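Local structure of 5-formyl-3-hydroxy-2-methylpyridine 4-carboxylate 5-dehydrogenase (Mesorhizobium japonicum MAFF 303099, 4OM8) at residues 162-165 and 166-169. The protein oxidises 5-formyl-3-hydroxy-2-methylpyridine-4-carboxylate with NAD(+) in vitamin B6 degradation and can also reduce the same aldehyde with NADH to 4-pyridoxate. Residues are numbered along the deposited sequence; the frame is centred on the assembly and turned at random. Where two conformers were deposited one is given.
Sequences ATIR and DLIR
Residues 162-165 and 166-169 form one unbroken run of alpha-helix, as four successive i to i+4 backbone bonds establish: Asp-166 N donates to Ala-162 O (2.9 Å), and the same step recurs up to Arg-169 N on Arg-165 O (3.1 Å). On the buried face, Ile-164 CG2 meets Ile-168 CD1 at 3.8 Å, one turn on. The contact belongs to helix 158-170, the connection of a beta-alpha-beta unit between strands 147-151 and 174-178 in the Rossmann-type NAD-binding domain; both isoleucines pack onto Val-150 and Met-136 of the sheet. The solvent side carries Arg-165, Asp-166 and Arg-169. Arg-165 runs extended from CG to NE, whereas Arg-169, in the conformer given here, one of two deposited, bends at chi3 (22°); in this state the two guanidinium groups come together with their planes 63° apart. Arg-165 NH1 then lies over a face of the Arg-169 group, 3.2 Å from its NH2. This like-charge approach is bridged by a water that accepts from NH1 of both arginines, and is probably eased by Asp-166, whose OD1 forms a salt bridge with Arg-169 NH2 (2.9 Å), although the hydrogen bond is weak at 121°. A second water donates to Thr-163 O and Asp-166 OD2.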
ATOM      1  N   ALA A 162      19.579 -19.763  -2.837  1.00 13.10           N
ATOM      2  CA  ALA A 162      19.663 -19.960  -1.394  1.00 13.33           C
ATOM      3  C   ALA A 162      20.795 -19.136  -0.775  1.00 12.02           C
ATOM      4  O   ALA A 162      20.623 -18.558   0.285  1.00 14.02           O
ATOM      5  CB  ALA A 162      19.840 -21.424  -1.073  1.00 14.79           C
ATOM      6  N   THR A 163      21.933 -19.061  -1.455  1.00 12.16           N
ATOM      7  CA  THR A 163      23.079 -18.326  -0.918  1.00 11.85           C
ATOM      8  C   THR A 163      22.788 -16.829  -0.785  1.00 13.22           C
ATOM      9  O   THR A 163      23.143 -16.211   0.213  1.00 11.75           O
ATOM     10  CB  THR A 163      24.328 -18.530  -1.791  1.00 14.28           C
ATOM     11  OG1 THR A 163      24.698 -19.917  -1.778  1.00 13.98           O
ATOM     12  CG2 THR A 163      25.504 -17.695  -1.261  1.00 12.30           C
ATOM     13  N   ILE A 164      22.137 -16.246  -1.791  1.00 12.02           N
ATOM     14  CA  ILE A 164      21.788 -14.827  -1.718  1.00 11.14           C
ATOM     15  C   ILE A 164      20.659 -14.584  -0.703  1.00 10.62           C
ATOM     16  O   ILE A 164      20.703 -13.612   0.052  1.00 10.05           O
ATOM     17  CB  ILE A 164      21.414 -14.295  -3.118  1.00 10.56           C
ATOM     18  CG1 ILE A 164      22.646 -14.345  -4.027  1.00 14.27           C
ATOM     19  CG2 ILE A 164      20.829 -12.885  -3.048  1.00 13.42           C
ATOM     20  CD1 ILE A 164      23.844 -13.553  -3.506  1.00 13.76           C
ATOM     21  N   ARG A 165      19.660 -15.468  -0.657  1.00 12.58           N
ATOM     22  CA  ARG A 165      18.633 -15.394   0.392  1.00 10.61           C
ATOM     23  C   ARG A 165      19.291 -15.363   1.760  1.00 12.21           C
ATOM     24  O   ARG A 165      18.960 -14.541   2.600  1.00 10.98           O
ATOM     25  CB  ARG A 165      17.669 -16.581   0.311  1.00 13.56           C
ATOM     26  CG  ARG A 165      16.735 -16.706   1.514  1.00 13.45           C
ATOM     27  CD  ARG A 165      15.754 -17.861   1.357  1.00 15.57           C
ATOM     28  NE  ARG A 165      14.893 -17.998   2.536  1.00 18.66           N
ATOM     29  CZ  ARG A 165      15.206 -18.711   3.618  1.00 19.93           C
ATOM     30  NH1 ARG A 165      16.355 -19.378   3.679  1.00 19.77           N
ATOM     31  NH2 ARG A 165      14.358 -18.776   4.639  1.00 23.72           N
ATOM     32  N   ASP A 166      20.251 -16.262   1.953  1.00 11.61           N
ATOM     33  CA  ASP A 166      20.953 -16.393   3.228  1.00 12.47           C
ATOM     34  C   ASP A 166      21.781 -15.157   3.567  1.00 12.11           C
ATOM     35  O   ASP A 166      21.788 -14.701   4.707  1.00 12.53           O
ATOM     36  CB  ASP A 166      21.853 -17.633   3.193  1.00 11.38           C
ATOM     37  CG  ASP A 166      22.488 -17.918   4.524  1.00 14.07           C
ATOM     38  OD1 ASP A 166      21.739 -18.079   5.507  1.00 14.62           O
ATOM     39  OD2 ASP A 166      23.735 -17.976   4.574  1.00 16.27           O
ATOM     40  N   LEU A 167      22.469 -14.607   2.568  1.00 11.95           N
ATOM     41  CA  LEU A 167      23.255 -13.391   2.772  1.00 11.87           C
ATOM     42  C   LEU A 167      22.372 -12.251   3.275  1.00 12.52           C
ATOM     43  O   LEU A 167      22.703 -11.548   4.224  1.00 11.25           O
ATOM     44  CB  LEU A 167      23.949 -12.983   1.465  1.00 11.65           C
ATOM     45  CG  LEU A 167      24.673 -11.637   1.501  1.00 13.33           C
ATOM     46  CD1 LEU A 167      25.883 -11.696   2.454  0.93 13.81           C
ATOM     47  CD2 LEU A 167      25.086 -11.173   0.102  1.00 16.22           C
ATOM     48  N   ILE A 168      21.232 -12.088   2.621  1.00 10.68           N
ATOM     49  CA  ILE A 168      20.292 -11.033   2.963  1.00  9.32           C
ATOM     50  C   ILE A 168      19.786 -11.203   4.394  1.00 10.18           C
ATOM     51  O   ILE A 168      19.789 -10.246   5.171  1.00 11.83           O
ATOM     52  CB  ILE A 168      19.121 -11.018   1.942  1.00 10.25           C
ATOM     53  CG1 ILE A 168      19.650 -10.615   0.556  1.00 12.56           C
ATOM     54  CG2 ILE A 168      18.031 -10.045   2.375  1.00 12.50           C
ATOM     55  CD1 ILE A 168      18.675 -10.888  -0.595  1.00 10.43           C
ATOM     56  N   ARG A 169      19.360 -12.414   4.750  1.00 11.31           N
ATOM     57  CA  ARG A 169      18.924 -12.693   6.114  0.51 12.97           C
ATOM     58  C   ARG A 169      20.051 -12.461   7.131  1.00 11.31           C
ATOM     59  O   ARG A 169      19.823 -11.914   8.214  1.00 15.30           O
ATOM     60  CB  ARG A 169      18.412 -14.132   6.196  0.51 15.77           C
ATOM     61  CG  ARG A 169      17.591 -14.488   7.413  0.51 18.43           C
ATOM     62  CD  ARG A 169      17.177 -15.952   7.321  0.51 20.85           C
ATOM     63  NE  ARG A 169      18.078 -16.677   6.428  0.51 26.47           N
ATOM     64  CZ  ARG A 169      18.029 -17.984   6.195  0.51 30.62           C
ATOM     65  NH1 ARG A 169      17.109 -18.732   6.793  0.51 32.03           N
ATOM     66  NH2 ARG A 169      18.900 -18.539   5.356  0.51 21.69           N
TER
HETATM   67  O   HOH W   1      25.114 -16.542   2.235  1.00 23.35           O
HETATM   68  O   HOH W   2      17.566 -21.366   5.619  1.00 24.95           O